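Local coordinates for N-terminal acetyltransferase B complex subunit NAT3 (Candida albicans, PDB 5K04), which acts in the NatB complex as a GNAT-family acetyltransferase, transferring the acetyl group of acetyl-CoA to the N-terminal amino group of protein substrates, at residues E25-S30 / Y57-T62; P40-K45 / T101-T106; K92-L97 / E125-S130. All coordinates share one frame; numbering follows the deposited sequence.

Contact 1: E25-S30 / Y57-T62; sequences ENFNVS and YMMAKT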
loop_
_atom_site.group_PDB
_atom_site.type_symbol
_atom_site.label_atom_id
_atom_site.label_comp_id
_atom_site.label_asym_id
_atom_site.label_seq_id
_atom_site.Cartn_x
_atom_site.Cartn_y
_atom_site.Cartn_z
ATOM N N GLU B 25 8.862 -12.650 -4.944
ATOM C CA GLU B 25 9.338 -11.314 -5.252
ATOM C C GLU B 25 8.188 -10.324 -5.160
ATOM O O GLU B 25 7.029 -10.652 -5.439
ATOM C CB GLU B 25 9.949 -11.269 -6.660
ATOM C CG GLU B 25 10.963 -12.377 -6.978
ATOM C CD GLU B 25 12.337 -12.151 -6.354
ATOM O OE1 GLU B 25 12.537 -11.126 -5.652
ATOM O OE2 GLU B 25 13.219 -13.009 -6.575
ATOM N N ASN B 26 8.506 -9.095 -4.789
ATOM C CA ASN B 26 7.534 -8.020 -4.920
ATOM C C ASN B 26 8.050 -7.094 -6.008
ATOM O O ASN B 26 9.052 -6.396 -5.821
ATOM C CB ASN B 26 7.281 -7.282 -3.611
ATOM C CG ASN B 26 6.116 -6.307 -3.733
ATOM O OD1 ASN B 26 4.960 -6.696 -3.615
ATOM N ND2 ASN B 26 6.422 -5.040 -4.018
ATOM N N PHE B 27 7.377 -7.126 -7.154
ATOM C CA PHE B 27 7.846 -6.459 -8.355
ATOM C C PHE B 27 7.510 -4.973 -8.319
ATOM O O PHE B 27 6.778 -4.482 -7.452
ATOM C CB PHE B 27 7.232 -7.106 -9.606
ATOM C CG PHE B 27 7.521 -8.578 -9.739
ATOM C CD1 PHE B 27 8.823 -9.035 -9.914
ATOM C CD2 PHE B 27 6.491 -9.501 -9.702
ATOM C CE1 PHE B 27 9.099 -10.392 -10.037
ATOM C CE2 PHE B 27 6.753 -10.861 -9.811
ATOM C CZ PHE B 27 8.058 -11.309 -9.988
ATOM N N ASN B 28 8.061 -4.256 -9.297
ATOM C CA ASN B 28 7.674 -2.876 -9.532
ATOM C C ASN B 28 6.195 -2.789 -9.890
ATOM O O ASN B 28 5.609 -3.701 -10.488
ATOM C CB ASN B 28 8.512 -2.268 -10.663
ATOM C CG ASN B 28 9.942 -1.975 -10.243
ATOM O OD1 ASN B 28 10.594 -2.796 -9.603
ATOM N ND2 ASN B 28 10.438 -0.789 -10.607
ATOM N N VAL B 29 5.602 -1.659 -9.509
ATOM C CA VAL B 29 4.272 -1.266 -9.975
ATOM C C VAL B 29 4.119 -1.499 -11.479
ATOM O O VAL B 29 3.095 -2.021 -11.945
ATOM C CB VAL B 29 4.029 0.201 -9.583
ATOM C CG1 VAL B 29 2.806 0.804 -10.278
ATOM C CG2 VAL B 29 3.917 0.304 -8.066
ATOM N N SER B 30 5.146 -1.141 -12.256
ATOM C CA SER B 30 5.037 -1.196 -13.710
ATOM C C SER B 30 4.922 -2.627 -14.223
ATOM O O SER B 30 4.276 -2.873 -15.247
ATOM C CB SER B 30 6.242 -0.514 -14.342
ATOM O OG SER B 30 7.430 -1.221 -14.012
ATOM N N TYR B 57 -1.996 -16.138 -5.964
ATOM C CA TYR B 57 -2.275 -15.560 -7.269
ATOM C C TYR B 57 -1.410 -16.210 -8.339
ATOM O O TYR B 57 -0.404 -16.864 -8.053
ATOM C CB TYR B 57 -2.091 -14.029 -7.289
ATOM C CG TYR B 57 -0.720 -13.502 -6.869
ATOM C CD1 TYR B 57 0.325 -13.386 -7.780
ATOM C CD2 TYR B 57 -0.500 -13.079 -5.562
ATOM C CE1 TYR B 57 1.566 -12.886 -7.387
ATOM C CE2 TYR B 57 0.714 -12.587 -5.157
ATOM C CZ TYR B 57 1.750 -12.484 -6.066
ATOM O OH TYR B 57 2.953 -11.984 -5.624
ATOM N N MET B 58 -1.865 -16.028 -9.584
ATOM C CA MET B 58 -1.183 -16.445 -10.798
ATOM C C MET B 58 -0.981 -15.231 -11.698
ATOM O O MET B 58 -1.918 -14.456 -11.923
ATOM C CB MET B 58 -1.989 -17.510 -11.549
ATOM C CG MET B 58 -1.768 -17.467 -13.048
ATOM S SD MET B 58 -0.116 -17.931 -13.458
ATOM C CE MET B 58 -0.258 -19.530 -12.820
ATOM N N MET B 59 0.258 -15.041 -12.160
ATOM C CA MET B 59 0.594 -14.086 -13.205
ATOM C C MET B 59 1.148 -14.900 -14.355
ATOM O O MET B 59 2.164 -15.583 -14.201
ATOM C CB MET B 59 1.627 -13.047 -12.748
ATOM C CG MET B 59 1.280 -12.320 -11.458
ATOM S SD MET B 59 2.665 -11.436 -10.795
ATOM C CE MET B 59 2.878 -10.437 -12.180
ATOM N N ALA B 60 0.465 -14.856 -15.490
ATOM C CA ALA B 60 0.924 -15.524 -16.689
ATOM C C ALA B 60 0.778 -14.568 -17.871
ATOM O O ALA B 60 0.155 -13.507 -17.772
ATOM C CB ALA B 60 0.154 -16.835 -16.929
ATOM N N LYS B 61 1.351 -14.964 -19.003
ATOM C CA LYS B 61 1.291 -14.154 -20.212
ATOM C C LYS B 61 1.288 -15.075 -21.422
ATOM O O LYS B 61 1.515 -16.285 -21.308
ATOM C CB LYS B 61 2.469 -13.173 -20.288
ATOM C CG LYS B 61 3.850 -13.839 -20.161
ATOM C CD LYS B 61 4.974 -12.937 -20.678
ATOM C CE LYS B 61 6.320 -13.460 -20.215
ATOM N NZ LYS B 61 7.435 -12.609 -20.690
ATOM N N THR B 62 1.023 -14.488 -22.592
ATOM C CA THR B 62 1.215 -15.172 -23.866
ATOM C C THR B 62 2.297 -14.461 -24.666
ATOM O O THR B 62 2.522 -13.262 -24.504
ATOM C CB THR B 62 -0.082 -15.263 -24.714
ATOM O OG1 THR B 62 -0.510 -13.954 -25.088
ATOM C CG2 THR B 62 -1.210 -16.042 -23.970
#

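Contact 2: P40-K45 / T101-T106; sequences PQLFYK and TQVKDT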
loop_
_atom_site.group_PDB
_atom_site.type_symbol
_atom_site.label_atom_id
_atom_site.label_comp_id
_atom_site.label_asym_id
_atom_site.label_seq_id
_atom_site.Cartn_x
_atom_site.Cartn_y
_atom_site.Cartn_z
ATOM N N PRO B 40 -4.786 -9.286 -19.122
ATOM C CA PRO B 40 -5.568 -9.085 -17.885
ATOM C C PRO B 40 -6.263 -10.333 -17.368
ATOM O O PRO B 40 -6.471 -10.445 -16.150
ATOM C CB PRO B 40 -6.586 -8.002 -18.277
ATOM C CG PRO B 40 -6.550 -7.918 -19.780
ATOM C CD PRO B 40 -5.219 -8.403 -20.226
ATOM N N GLN B 41 -6.648 -11.266 -18.250
ATOM C CA GLN B 41 -7.308 -12.488 -17.793
ATOM C C GLN B 41 -6.347 -13.498 -17.164
ATOM O O GLN B 41 -6.805 -14.448 -16.517
ATOM C CB GLN B 41 -8.047 -13.154 -18.950
ATOM C CG GLN B 41 -9.200 -12.339 -19.504
ATOM C CD GLN B 41 -10.091 -13.146 -20.445
ATOM O OE1 GLN B 41 -10.417 -14.305 -20.174
ATOM N NE2 GLN B 41 -10.501 -12.519 -21.555
ATOM N N LEU B 42 -5.038 -13.324 -17.355
ATOM C CA LEU B 42 -4.026 -14.273 -16.906
ATOM C C LEU B 42 -3.392 -13.823 -15.599
ATOM O O LEU B 42 -2.324 -14.309 -15.214
ATOM C CB LEU B 42 -2.966 -14.476 -17.994
ATOM C CG LEU B 42 -3.477 -14.805 -19.419
ATOM C CD1 LEU B 42 -2.368 -15.363 -20.309
ATOM C CD2 LEU B 42 -4.651 -15.768 -19.404
ATOM N N PHE B 43 -4.046 -12.901 -14.913
ATOM C CA PHE B 43 -3.600 -12.381 -13.626
ATOM C C PHE B 43 -4.841 -12.454 -12.735
ATOM O O PHE B 43 -5.710 -11.570 -12.743
ATOM C CB PHE B 43 -3.028 -10.964 -13.763
ATOM C CG PHE B 43 -2.205 -10.504 -12.575
ATOM C CD1 PHE B 43 -2.198 -11.219 -11.383
ATOM C CD2 PHE B 43 -1.449 -9.333 -12.658
ATOM C CE1 PHE B 43 -1.457 -10.789 -10.297
ATOM C CE2 PHE B 43 -0.694 -8.893 -11.577
ATOM C CZ PHE B 43 -0.697 -9.630 -10.391
ATOM N N TYR B 44 -4.935 -13.548 -11.995
ATOM C CA TYR B 44 -6.071 -13.799 -11.130
ATOM C C TYR B 44 -5.568 -14.312 -9.790
ATOM O O TYR B 44 -4.433 -14.784 -9.651
ATOM C CB TYR B 44 -7.062 -14.802 -11.745
ATOM C CG TYR B 44 -6.405 -16.041 -12.299
ATOM C CD1 TYR B 44 -6.184 -17.160 -11.499
ATOM C CD2 TYR B 44 -6.008 -16.100 -13.623
ATOM C CE1 TYR B 44 -5.583 -18.321 -12.025
ATOM C CE2 TYR B 44 -5.397 -17.246 -14.156
ATOM C CZ TYR B 44 -5.188 -18.344 -13.355
ATOM O OH TYR B 44 -4.571 -19.454 -13.883
ATOM N N LYS B 45 -6.452 -14.219 -8.810
ATOM C CA LYS B 45 -6.128 -14.510 -7.435
ATOM C C LYS B 45 -7.101 -15.542 -6.890
ATOM O O LYS B 45 -8.253 -15.655 -7.335
ATOM C CB LYS B 45 -6.179 -13.241 -6.572
ATOM C CG LYS B 45 -7.558 -12.559 -6.545
ATOM C CD LYS B 45 -7.613 -11.463 -5.482
ATOM C CE LYS B 45 -8.966 -10.769 -5.434
ATOM N NZ LYS B 45 -8.902 -9.639 -4.445
ATOM N N THR B 101 -9.668 -19.319 -22.745
ATOM C CA THR B 101 -9.666 -19.576 -24.184
ATOM C C THR B 101 -8.453 -18.953 -24.853
ATOM O O THR B 101 -7.962 -19.466 -25.866
ATOM C CB THR B 101 -10.953 -19.053 -24.833
ATOM O OG1 THR B 101 -11.079 -17.646 -24.594
ATOM C CG2 THR B 101 -12.170 -19.771 -24.266
ATOM N N GLN B 102 -7.975 -17.844 -24.298
ATOM C CA GLN B 102 -6.739 -17.223 -24.749
ATOM C C GLN B 102 -5.557 -18.185 -24.611
ATOM O O GLN B 102 -4.688 -18.241 -25.491
ATOM C CB GLN B 102 -6.555 -15.939 -23.942
ATOM C CG GLN B 102 -5.209 -15.278 -23.963
ATOM C CD GLN B 102 -5.263 -13.919 -23.264
ATOM O OE1 GLN B 102 -6.095 -13.696 -22.380
ATOM N NE2 GLN B 102 -4.399 -12.999 -23.685
ATOM N N VAL B 103 -5.535 -18.982 -23.532
ATOM C CA VAL B 103 -4.492 -19.992 -23.333
ATOM C C VAL B 103 -4.709 -21.191 -24.248
ATOM O O VAL B 103 -3.758 -21.721 -24.831
ATOM C CB VAL B 103 -4.455 -20.437 -21.858
ATOM C CG1 VAL B 103 -3.536 -21.641 -21.675
ATOM C CG2 VAL B 103 -4.034 -19.293 -20.949
ATOM N N LYS B 104 -5.963 -21.653 -24.366
ATOM C CA LYS B 104 -6.264 -22.818 -25.198
ATOM C C LYS B 104 -5.861 -22.599 -26.649
ATOM O O LYS B 104 -5.594 -23.565 -27.372
ATOM C CB LYS B 104 -7.753 -23.144 -25.132
ATOM C CG LYS B 104 -8.248 -23.747 -23.821
ATOM C CD LYS B 104 -9.742 -23.993 -23.956
ATOM C CE LYS B 104 -10.368 -24.516 -22.691
ATOM N NZ LYS B 104 -11.840 -24.618 -22.870
ATOM N N ASP B 105 -5.848 -21.345 -27.094
ATOM C CA ASP B 105 -5.463 -20.989 -28.449
ATOM C C ASP B 105 -3.960 -20.963 -28.639
ATOM O O ASP B 105 -3.503 -20.744 -29.766
ATOM C CB ASP B 105 -6.027 -19.618 -28.822
ATOM C CG ASP B 105 -7.535 -19.616 -28.942
ATOM O OD1 ASP B 105 -8.137 -20.713 -28.897
ATOM O OD2 ASP B 105 -8.116 -18.513 -29.071
ATOM N N THR B 106 -3.187 -21.137 -27.569
ATOM C CA THR B 106 -1.751 -21.285 -27.711
ATOM C C THR B 106 -1.399 -22.766 -27.750
ATOM O O THR B 106 -2.242 -23.638 -27.552
ATOM C CB THR B 106 -1.005 -20.581 -26.588
ATOM O OG1 THR B 106 -1.189 -21.309 -25.371
ATOM C CG2 THR B 106 -1.506 -19.153 -26.444
#

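Contact 3: K92-L97 / E125-S130; sequences KLCLEL and EKLGYS. With COA (coenzyme A), chain D.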
loop_
_atom_site.group_PDB
_atom_site.type_symbol
_atom_site.label_atom_id
_atom_site.label_comp_id
_atom_site.label_asym_id
_atom_site.label_seq_id
_atom_site.Cartn_x
_atom_site.Cartn_y
_atom_site.Cartn_z
ATOM N N LYS B 92 -4.188 -25.824 -8.580
ATOM C CA LYS B 92 -5.439 -25.324 -9.150
ATOM C C LYS B 92 -5.219 -24.043 -9.951
ATOM O O LYS B 92 -5.766 -23.892 -11.049
ATOM C CB LYS B 92 -6.477 -25.088 -8.046
ATOM C CG LYS B 92 -7.447 -23.924 -8.334
ATOM C CD LYS B 92 -8.583 -23.790 -7.306
ATOM C CE LYS B 92 -9.873 -24.414 -7.830
ATOM N NZ LYS B 92 -10.401 -23.712 -9.062
ATOM N N LEU B 93 -4.426 -23.113 -9.410
ATOM C CA LEU B 93 -4.108 -21.869 -10.113
ATOM C C LEU B 93 -3.427 -22.138 -11.457
ATOM O O LEU B 93 -3.731 -21.475 -12.461
ATOM C CB LEU B 93 -3.214 -20.995 -9.231
ATOM C CG LEU B 93 -3.891 -20.364 -8.011
ATOM C CD1 LEU B 93 -2.852 -19.849 -7.037
ATOM C CD2 LEU B 93 -4.821 -19.235 -8.435
ATOM N N CYS B 94 -2.505 -23.109 -11.491
ATOM C CA CYS B 94 -1.842 -23.467 -12.742
ATOM C C CYS B 94 -2.817 -24.149 -13.710
ATOM O O CYS B 94 -2.817 -23.858 -14.914
ATOM C CB CYS B 94 -0.612 -24.352 -12.445
ATOM S SG CYS B 94 0.696 -23.623 -11.482
ATOM N N LEU B 95 -3.692 -25.021 -13.191
ATOM C CA LEU B 95 -4.640 -25.742 -14.040
ATOM C C LEU B 95 -5.750 -24.838 -14.597
ATOM O O LEU B 95 -6.255 -25.086 -15.694
ATOM C CB LEU B 95 -5.240 -26.895 -13.252
ATOM C CG LEU B 95 -4.363 -28.130 -13.077
ATOM C CD1 LEU B 95 -5.154 -29.221 -12.353
ATOM C CD2 LEU B 95 -3.862 -28.632 -14.430
ATOM N N GLU B 96 -6.128 -23.787 -13.864
ATOM C CA GLU B 96 -7.142 -22.842 -14.336
ATOM C C GLU B 96 -6.729 -22.135 -15.633
ATOM O O GLU B 96 -7.592 -21.712 -16.409
ATOM C CB GLU B 96 -7.423 -21.815 -13.230
ATOM C CG GLU B 96 -8.203 -20.558 -13.651
ATOM C CD GLU B 96 -9.657 -20.815 -14.050
ATOM O OE1 GLU B 96 -10.295 -19.868 -14.569
ATOM O OE2 GLU B 96 -10.168 -21.940 -13.841
ATOM N N LEU B 97 -5.419 -21.972 -15.871
ATOM C CA LEU B 97 -4.950 -21.412 -17.138
ATOM C C LEU B 97 -5.511 -22.186 -18.325
ATOM O O LEU B 97 -5.918 -21.594 -19.330
ATOM C CB LEU B 97 -3.423 -21.426 -17.180
ATOM C CG LEU B 97 -2.718 -20.422 -16.277
ATOM C CD1 LEU B 97 -1.232 -20.728 -16.197
ATOM C CD2 LEU B 97 -2.934 -19.032 -16.813
ATOM N N GLU B 125 5.660 -31.362 -12.718
ATOM C CA GLU B 125 5.602 -32.687 -13.308
ATOM C C GLU B 125 4.280 -33.370 -12.988
ATOM O O GLU B 125 3.695 -34.037 -13.850
ATOM C CB GLU B 125 6.789 -33.527 -12.836
ATOM C CG GLU B 125 8.056 -33.158 -13.582
ATOM C CD GLU B 125 9.271 -33.918 -13.128
ATOM O OE1 GLU B 125 9.204 -34.578 -12.069
ATOM O OE2 GLU B 125 10.300 -33.848 -13.845
ATOM N N LYS B 126 3.787 -33.208 -11.755
ATOM C CA LYS B 126 2.507 -33.796 -11.399
ATOM C C LYS B 126 1.366 -33.182 -12.199
ATOM O O LYS B 126 0.324 -33.821 -12.374
ATOM C CB LYS B 126 2.273 -33.641 -9.898
ATOM C CG LYS B 126 3.045 -34.658 -9.068
ATOM C CD LYS B 126 2.822 -34.468 -7.585
ATOM C CE LYS B 126 3.752 -35.364 -6.777
ATOM N NZ LYS B 126 3.514 -35.246 -5.305
ATOM N N LEU B 127 1.552 -31.967 -12.707
ATOM C CA LEU B 127 0.560 -31.282 -13.528
ATOM C C LEU B 127 0.669 -31.613 -15.012
ATOM O O LEU B 127 -0.113 -31.080 -15.804
ATOM C CB LEU B 127 0.689 -29.773 -13.344
ATOM C CG LEU B 127 0.348 -29.267 -11.942
ATOM C CD1 LEU B 127 0.471 -27.749 -11.875
ATOM C CD2 LEU B 127 -1.055 -29.714 -11.535
ATOM N N GLY B 128 1.616 -32.467 -15.409
ATOM C CA GLY B 128 1.812 -32.819 -16.801
ATOM C C GLY B 128 2.951 -32.105 -17.505
ATOM O O GLY B 128 3.181 -32.375 -18.693
ATOM N N TYR B 129 3.662 -31.197 -16.830
ATOM C CA TYR B 129 4.794 -30.529 -17.454
ATOM C C TYR B 129 5.992 -31.463 -17.469
ATOM O O TYR B 129 6.134 -32.326 -16.601
ATOM C CB TYR B 129 5.155 -29.241 -16.710
ATOM C CG TYR B 129 4.106 -28.159 -16.808
ATOM C CD1 TYR B 129 2.941 -28.233 -16.057
ATOM C CD2 TYR B 129 4.285 -27.057 -17.646
ATOM C CE1 TYR B 129 1.972 -27.253 -16.145
ATOM C CE2 TYR B 129 3.322 -26.064 -17.738
ATOM C CZ TYR B 129 2.166 -26.170 -16.980
ATOM O OH TYR B 129 1.178 -25.225 -17.060
ATOM N N SER B 130 6.865 -31.279 -18.465
ATOM C CA SER B 130 8.129 -32.009 -18.525
ATOM C C SER B 130 9.262 -31.049 -18.867
ATOM O O SER B 130 9.064 -30.040 -19.549
ATOM C CB SER B 130 8.090 -33.179 -19.548
ATOM O OG SER B 130 7.532 -32.770 -20.783
HETATM N N1A COA D . 7.497 -29.705 0.597
HETATM C C2A COA D . 7.613 -31.038 -0.075
HETATM N N3A COA D . 6.713 -31.062 -1.302
HETATM C C4A COA D . 5.778 -30.007 -1.749
HETATM C C5A COA D . 5.619 -28.636 -0.916
HETATM C C6A COA D . 6.613 -28.504 0.305
HETATM N N6A COA D . 6.736 -27.331 1.104
HETATM N N7A COA D . 4.711 -27.621 -1.662
HETATM C C8A COA D . 4.219 -28.178 -3.047
HETATM N N9A COA D . 4.995 -29.618 -2.975
HETATM C C1B COA D . 4.962 -30.512 -4.333
HETATM C C2B COA D . 4.662 -32.032 -4.144
HETATM O O2B COA D . 5.555 -33.123 -4.380
HETATM C C3B COA D . 3.191 -31.859 -4.446
HETATM O O3B COA D . 2.082 -32.764 -4.406
HETATM P P3B COA D . 1.133 -33.596 -3.368
HETATM O O7A COA D . -0.265 -33.027 -3.531
HETATM O O8A COA D . 1.178 -35.035 -3.900
HETATM O O9A COA D . 1.719 -33.385 -1.991
HETATM C C4B COA D . 3.076 -30.482 -5.296
HETATM O O4B COA D . 4.342 -29.713 -5.404
HETATM C C5B COA D . 1.679 -29.761 -5.419
HETATM O O5B COA D . 1.067 -29.047 -4.340
HETATM P P1A COA D . 0.002 -27.878 -4.010
HETATM O O1A COA D . -0.692 -27.548 -5.279
HETATM O O2A COA D . -0.882 -28.345 -2.893
HETATM O O3A COA D . 0.898 -26.693 -3.518
HETATM P P2A COA D . 0.821 -25.327 -2.665
HETATM O O4A COA D . 1.209 -25.666 -1.255
HETATM O O5A COA D . -0.461 -24.688 -2.888
HETATM O O6A COA D . 2.042 -24.514 -3.321
HETATM C CBP COA D . 4.405 -23.421 -3.869
HETATM C CCP COA D . 3.361 -24.735 -3.841
HETATM C CDP COA D . 5.930 -23.891 -4.401
HETATM C CEP COA D . 3.761 -22.199 -4.849
HETATM C CAP COA D . 4.531 -22.812 -2.246
HETATM O OAP COA D . 4.595 -23.762 -1.209
HETATM C C9P COA D . 5.099 -21.306 -2.162
HETATM O O9P COA D . 6.408 -21.006 -1.951
HETATM N N8P COA D . 4.286 -20.258 -2.907
HETATM C C7P COA D . 4.957 -19.110 -3.752
HETATM C C6P COA D . 6.526 -19.115 -3.866
HETATM C C5P COA D . 7.396 -20.195 -4.744
HETATM O O5P COA D . 8.357 -20.966 -4.223
HETATM N N4P COA D . 6.978 -20.357 -6.152
HETATM C C3P COA D . 6.362 -21.166 -7.181
HETATM C C2P COA D . 6.565 -22.614 -7.593
HETATM S S1P COA D . 8.025 -23.224 -8.381
#

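Contact 1: E25-S30 / Y57-T62
The phenol oxygen of Tyr-57 is hydrogen-bonded to OD1 of Asn-19, while across the contact Tyr-57 OH lies 4.3 Å from Glu-25 O, too far for a bond. The other side of the same Asn-19 amide, its ND2, is bonded to Asn-26 OD1, so this asparagine links Asn-26 and Tyr-57, which have no bond to each other. The closest direct meeting is sulfur against ring. Met-59 SD approaches Phe-27 CE2 at 4.2 Å and stands 5.4 Å from the centroid of the Phe-27 ring, 75° off its normal, which makes this a Met-aromatic contact at the ring edge. The methionine reaches it because its chain runs on nearly straight through CG (chi2 166°) before CE folds back. The Phe-27 ring is also packed, with inclined planes, against Phe-31 and Tyr-32 of helix 29-38, and the latter's hydroxyl is bonded to Phe-27 N. Glu-25 turns its carboxylate elsewhere, to the backbone N of Lys-149 and Ile-150, and its own N meets a bound MES molecule. Beyond Phe-27, Asn-28 is held by Arg-438 and Glu-475 of the partner subunit. A loop between the first two helices laid over strand 53-65 of the sheet is characteristic of the GNAT fold, and in related N-terminal acetyltransferases this loop lines the substrate peptide groove.

Contact 2: P40-K45 / T101-T106
Gln-102 and Leu-42 bury most of the surface here, with Val-103 adding a smaller share. Gln-102 swings its CG anti to the backbone N (chi1 165°) and continues extended, which carries the amide from the short helix 101-104 across to the segment before strand 43-48. There Gln-102 OE1 rests against carbon, 3.9 Å from Leu-42 CD2 and 4.0 Å from Gln-41 CB; these are van der Waals contacts, made by an oxygen at the partly exposed margin of the interface. Leu-42 crosses Gln-102 at a slant and uses one methyl for two neighbours, because Leu-42 CD2 also touches Val-103 CG2 at 3.9 Å. Val-103 lies one residue further along the helix, so the pair forms the buried apolar side of the contact, extended by Leu-100 and Thr-62 around Leu-42 and by Thr-73 beside Val-103. The Val-103 carbonyl oxygen takes two donors: Thr-106 N at 2.9 Å from Val-103 O, and Thr-106 OG1 at 2.7 Å, the hydroxyl approaching in the carbonyl plane on a lone pair. Gln-41, partly exposed, packs on Asp-212 of the partner subunit. Phe-43, which follows Leu-42, packs on helix 29-38, whereas Tyr-44 OH is bonded to Leu-93 O of helix 89-96, so consecutive strand residues serve helices on both faces of the sheet, the layered alpha/beta architecture of the GNAT fold.

Contact 3: K92-L97 / E125-S130
Leu-127 points toward helix 89-96 and divides its two methyls between successive residues there, Cys-94 and Leu-95. This is the coenzyme-binding half of the GNAT fold: Gly-88 N, just before helix 89-96, and Ala-90 N and Ser-91 OG in its first turn hydrogen-bond the coenzyme A, and helix 118-126 flanks it. The tighter touch is Leu-127 CD1 on Cys-94 CB, at 3.6 Å, with the thiol sulfur lying a little further from that methyl. The other branch lies against the body of Leu-95 instead, Leu-127 CD2 being 4.0 Å from Leu-95 CG, and the two leucine side chains run at an oblique angle to each other. Thus the leucine forks over the helix surface, one arm toward the buried cysteine and the other toward the exposed Leu-95. The Tyr-129 ring lies with its edge, in plane, against Leu-127 CB. The chain can turn back here because Gly-128, with phi at 100°, completes a Schellman motif, and Gly-128 N is bonded to Glu-125 O at 3.0 Å. Just before the leucine, Lys-126 runs away from the apolar patch as an extended chain to the 3'-phosphate end of the coenzyme. Lys-126 NZ grips three of its oxygens: O8A of the phosphate at 2.7 Å, the ester O3B at 3.0 Å and the ribose hydroxyl O2B at 3.1 Å.

In the fold
Contacts 1 and 2 join a loop or a short helix to neighbouring strands or their approach in one mixed sheet of the GNAT domain, and contact 3 joins two helices beside it. Contacts 1 and 2 lie about 14 Å apart and share antiparallel strands 43-48 and 53-65; their segments alternate along the chain. Contact 3 comes later than contact 1, about 18 Å from it, whereas its segments alternate with those of contact 2, about 14 Å away, all centre to centre. Leu-93 and Leu-97 of segment 92-97 reach Tyr-44, Met-58 and Ala-60, joining all three. Segment 25-30 is on the face where the peptide probably binds, and contact 3 on the coenzyme side, with strand 53-65 between.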